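Long-range contact in nourseothricin acetyltransferase (Streptomyces noursei, PDB 5C82), which probably inactivates nourseothricin by transferring an acetyl group to the antibiotic, as an acetyltransferase of the GNAT family: residues D88-S100 / V108-V122. The protein carries 1 engineered substitution. Numbering follows the deposited sequence.
Sequences DGDLAGFVVVSYS and VEDIEVAPEHRGHGV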
# COMPACT_ATOMS: atom_id res chain seq x y z
N ASP A 88 -4.26 35.69 -10.53
CA ASP A 88 -2.96 36.05 -11.08
C ASP A 88 -2.46 35.17 -12.26
O ASP A 88 -1.47 35.53 -12.90
CB ASP A 88 -1.92 36.04 -9.94
CG ASP A 88 -1.85 34.77 -9.09
OD1 ASP A 88 -2.40 33.72 -9.52
OD2 ASP A 88 -1.22 34.81 -8.00
N GLY A 89 -3.12 34.03 -12.51
CA GLY A 89 -2.73 33.07 -13.55
C GLY A 89 -1.76 32.01 -13.05
O GLY A 89 -1.31 31.15 -13.81
N ASP A 90 -1.42 32.06 -11.75
CA ASP A 90 -0.51 31.10 -11.13
C ASP A 90 -1.26 29.89 -10.61
O ASP A 90 -2.41 30.00 -10.15
CB ASP A 90 0.31 31.76 -10.01
CG ASP A 90 1.31 32.82 -10.50
OD1 ASP A 90 2.07 32.53 -11.47
OD2 ASP A 90 1.35 33.93 -9.91
N LEU A 91 -0.59 28.74 -10.67
CA LEU A 91 -1.15 27.50 -10.16
C LEU A 91 -1.21 27.55 -8.64
O LEU A 91 -0.20 27.78 -7.99
CB LEU A 91 -0.35 26.31 -10.67
CG LEU A 91 -0.94 24.94 -10.36
CD1 LEU A 91 -2.28 24.73 -11.05
CD2 LEU A 91 0.01 23.88 -10.74
N ALA A 92 -2.41 27.42 -8.09
CA ALA A 92 -2.63 27.47 -6.65
C ALA A 92 -2.52 26.07 -6.09
O ALA A 92 -2.17 25.90 -4.91
CB ALA A 92 -4.00 28.05 -6.34
N GLY A 93 -2.83 25.08 -6.93
CA GLY A 93 -2.80 23.70 -6.49
C GLY A 93 -3.28 22.69 -7.50
O GLY A 93 -3.85 23.07 -8.53
N PHE A 94 -3.02 21.40 -7.21
CA PHE A 94 -3.44 20.29 -8.07
C PHE A 94 -3.72 19.04 -7.25
O PHE A 94 -3.25 18.91 -6.12
CB PHE A 94 -2.39 20.00 -9.19
CG PHE A 94 -1.07 19.46 -8.69
CD1 PHE A 94 -0.04 20.32 -8.32
CD2 PHE A 94 -0.86 18.08 -8.58
CE1 PHE A 94 1.16 19.82 -7.83
CE2 PHE A 94 0.35 17.58 -8.08
CZ PHE A 94 1.36 18.45 -7.71
N VAL A 95 -4.44 18.11 -7.84
CA VAL A 95 -4.73 16.80 -7.23
C VAL A 95 -4.68 15.76 -8.36
O VAL A 95 -5.24 15.98 -9.45
CB VAL A 95 -6.06 16.74 -6.39
CG1 VAL A 95 -7.30 16.93 -7.25
CG2 VAL A 95 -6.16 15.44 -5.59
N VAL A 96 -3.96 14.68 -8.13
CA VAL A 96 -3.84 13.59 -9.09
C VAL A 96 -4.59 12.45 -8.44
O VAL A 96 -4.35 12.13 -7.27
CB VAL A 96 -2.36 13.22 -9.43
CG1 VAL A 96 -2.29 12.13 -10.51
CG2 VAL A 96 -1.55 14.44 -9.85
N VAL A 97 -5.52 11.86 -9.20
CA VAL A 97 -6.34 10.74 -8.76
C VAL A 97 -6.21 9.57 -9.71
O VAL A 97 -5.96 9.76 -10.91
CB VAL A 97 -7.82 11.11 -8.45
CG1 VAL A 97 -7.91 12.24 -7.42
CG2 VAL A 97 -8.63 11.44 -9.71
N SER A 98 -6.36 8.36 -9.17
CA SER A 98 -6.32 7.12 -9.92
C SER A 98 -7.43 6.22 -9.35
O SER A 98 -7.60 6.16 -8.13
CB SER A 98 -4.95 6.47 -9.76
OG SER A 98 -4.99 5.10 -10.14
N TYR A 99 -8.17 5.53 -10.22
CA TYR A 99 -9.26 4.66 -9.78
C TYR A 99 -8.94 3.18 -10.00
O TYR A 99 -8.45 2.81 -11.08
CB TYR A 99 -10.57 5.02 -10.50
CG TYR A 99 -11.73 4.18 -10.03
CD1 TYR A 99 -12.24 4.31 -8.74
CD2 TYR A 99 -12.32 3.23 -10.87
CE1 TYR A 99 -13.29 3.52 -8.29
CE2 TYR A 99 -13.38 2.45 -10.44
CZ TYR A 99 -13.88 2.61 -9.15
OH TYR A 99 -14.91 1.83 -8.70
N SER A 100 -9.26 2.35 -9.01
CA SER A 100 -9.09 0.89 -9.08
C SER A 100 -10.45 0.25 -8.80
O SER A 100 -10.99 0.39 -7.69
CB SER A 100 -8.02 0.43 -8.09
OG SER A 100 -8.10 -0.96 -7.85
N VAL A 108 -5.85 9.03 -4.06
CA VAL A 108 -5.41 10.41 -4.23
C VAL A 108 -3.89 10.24 -4.28
O VAL A 108 -3.26 10.04 -3.24
CB VAL A 108 -5.89 11.35 -3.08
CG1 VAL A 108 -5.38 12.77 -3.29
CG2 VAL A 108 -7.41 11.33 -2.93
N GLU A 109 -3.33 10.16 -5.50
CA GLU A 109 -1.89 9.91 -5.69
C GLU A 109 -1.03 11.04 -5.15
O GLU A 109 -0.01 10.81 -4.51
CB GLU A 109 -1.55 9.70 -7.17
CG GLU A 109 -2.37 8.63 -7.87
CD GLU A 109 -1.76 7.25 -7.90
OE1 GLU A 109 -1.14 6.83 -6.90
OE2 GLU A 109 -1.96 6.55 -8.93
N ASP A 110 -1.48 12.27 -5.39
CA ASP A 110 -0.75 13.46 -5.00
C ASP A 110 -1.74 14.57 -4.87
O ASP A 110 -2.68 14.63 -5.64
CB ASP A 110 0.27 13.78 -6.13
CG ASP A 110 1.48 14.61 -5.72
OD1 ASP A 110 1.73 14.76 -4.50
OD2 ASP A 110 2.18 15.11 -6.63
N ILE A 111 -1.55 15.45 -3.89
CA ILE A 111 -2.34 16.68 -3.70
C ILE A 111 -1.38 17.72 -3.13
O ILE A 111 -0.67 17.43 -2.16
CB ILE A 111 -3.67 16.51 -2.90
CG1 ILE A 111 -4.43 17.87 -2.80
CG2 ILE A 111 -3.45 15.82 -1.52
CD1 ILE A 111 -5.86 17.83 -2.22
N GLU A 112 -1.29 18.89 -3.77
CA GLU A 112 -0.40 19.96 -3.33
C GLU A 112 -0.98 21.33 -3.57
O GLU A 112 -1.60 21.56 -4.60
CB GLU A 112 1.01 19.82 -3.93
CG GLU A 112 1.99 19.16 -2.96
CD GLU A 112 2.94 18.16 -3.59
OE1 GLU A 112 3.64 18.52 -4.56
OE2 GLU A 112 3.02 17.02 -3.06
N VAL A 113 -0.83 22.21 -2.58
CA VAL A 113 -1.31 23.57 -2.61
C VAL A 113 -0.09 24.49 -2.38
O VAL A 113 0.72 24.19 -1.51
CB VAL A 113 -2.47 23.79 -1.58
CG1 VAL A 113 -2.94 25.25 -1.51
CG2 VAL A 113 -3.65 22.87 -1.88
N ALA A 114 0.06 25.57 -3.19
CA ALA A 114 1.16 26.55 -3.06
C ALA A 114 1.07 27.18 -1.67
O ALA A 114 -0.05 27.43 -1.22
CB ALA A 114 1.08 27.61 -4.15
N PRO A 115 2.21 27.31 -0.94
CA PRO A 115 2.16 27.76 0.48
C PRO A 115 1.33 28.99 0.80
O PRO A 115 0.70 28.99 1.85
CB PRO A 115 3.63 27.97 0.86
CG PRO A 115 4.41 27.81 -0.41
CD PRO A 115 3.59 27.00 -1.34
N GLU A 116 1.29 29.98 -0.11
CA GLU A 116 0.53 31.23 0.02
C GLU A 116 -0.99 30.97 -0.06
O GLU A 116 -1.79 31.76 0.46
CB GLU A 116 0.90 32.23 -1.10
CG GLU A 116 2.32 32.16 -1.64
CD GLU A 116 2.54 31.18 -2.78
OE1 GLU A 116 1.95 31.39 -3.86
OE2 GLU A 116 3.33 30.23 -2.60
N HIS A 117 -1.38 29.89 -0.76
CA HIS A 117 -2.78 29.51 -0.98
C HIS A 117 -3.28 28.54 0.07
O HIS A 117 -4.47 28.20 0.07
CB HIS A 117 -2.95 28.97 -2.41
CG HIS A 117 -2.60 29.98 -3.45
ND1 HIS A 117 -3.44 31.05 -3.74
CD2 HIS A 117 -1.48 30.10 -4.20
CE1 HIS A 117 -2.83 31.75 -4.67
NE2 HIS A 117 -1.64 31.22 -4.98
N ARG A 118 -2.39 28.11 0.98
CA ARG A 118 -2.77 27.19 2.05
C ARG A 118 -3.72 27.86 3.06
O ARG A 118 -3.50 29.01 3.45
CB ARG A 118 -1.54 26.55 2.70
CG ARG A 118 -0.97 25.46 1.80
CD ARG A 118 0.28 24.84 2.34
NE ARG A 118 1.15 24.46 1.23
CZ ARG A 118 2.40 24.05 1.35
NH1 ARG A 118 2.96 23.91 2.54
NH2 ARG A 118 3.11 23.77 0.26
N GLY A 119 -4.79 27.15 3.39
CA GLY A 119 -5.83 27.66 4.27
C GLY A 119 -6.75 28.66 3.59
O GLY A 119 -7.32 29.52 4.27
N HIS A 120 -6.90 28.56 2.24
CA HIS A 120 -7.81 29.41 1.46
C HIS A 120 -8.95 28.60 0.80
O HIS A 120 -9.66 29.13 -0.05
CB HIS A 120 -7.07 30.25 0.42
CG HIS A 120 -6.44 31.49 0.97
ND1 HIS A 120 -5.07 31.66 0.97
CD2 HIS A 120 -7.02 32.58 1.53
CE1 HIS A 120 -4.86 32.84 1.52
NE2 HIS A 120 -6.00 33.43 1.88
N GLY A 121 -9.08 27.33 1.18
CA GLY A 121 -10.10 26.43 0.65
C GLY A 121 -9.77 25.67 -0.64
O GLY A 121 -10.62 24.91 -1.11
N VAL A 122 -8.55 25.85 -1.20
CA VAL A 122 -8.06 25.21 -2.45
C VAL A 122 -8.01 23.69 -2.29
O VAL A 122 -8.52 22.97 -3.15
CB VAL A 122 -6.68 25.75 -2.92
CG1 VAL A 122 -6.24 25.12 -4.24
CG2 VAL A 122 -6.64 27.25 -3.01
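Phe94 and Glu112 face each other as a hydrogen-bonded antiparallel pair between strands 91-100 and 105-113, which form a beta hairpin. Phe94 N donates to Glu112 O at 3.0 Å, and Glu112 N returns a bond to Phe94 O.

Phe94 CB leaves the sheet on the face that also carries Val96 and Asp110. With chi1 at 68°, CG stands between the backbone N and the carbonyl carbon, and the ring leans over strand 105-113. CE1 meets Glu112 CB at 3.9 Å. CE2 is 3.4 Å from Asp110 OD2, which sits at the ring edge, near its plane; the carboxylate itself is turned 76° from the ring. CZ at the tip is near both Asp110 OD2, at 3.6 Å, and Glu112 OE1. Ile23 of helix 20-25 also touches this ring.

On the other side of the sheet Val95 CG2 packs against Val108 CG1 at 3.6 Å and against Ile111 CB. Leu126 of helix 122-137 touches Val95, and Met127 touches Val108. Glu109 and Asp110 both oppose Val96, forming a classic beta bulge. Val96 N bonds Asp110 O firmly, while Val96 O receives two weak bonds, from Glu109 N and Asp110 N.

Beyond the end of strand 105-113 the His117 ring comes to Ala92, whose CB lies over one of its faces, 3.8 Å from the centroid, a CH-pi contact. Tyr10 OH is hydrogen-bonded to His117 ND1. Ala92 O accepts from Ala114 N. Arg118 NE and NH2 both grip Val113 O, tying the turn back to the strand. Residues 117-120 make a type II turn, and Gly121 is the N-cap of helix 122-137. This Arg-Gly-x-Gly loop probably binds the acetyl-CoA pyrophosphate, as in GNAT relatives.

Asp110 OD1 and Glu112 OE2, two acceptors, come within 3.0 Å. The hairpin thus sets an acidic pair beside Phe94 on one face against apolar valine and isoleucine packing on the other.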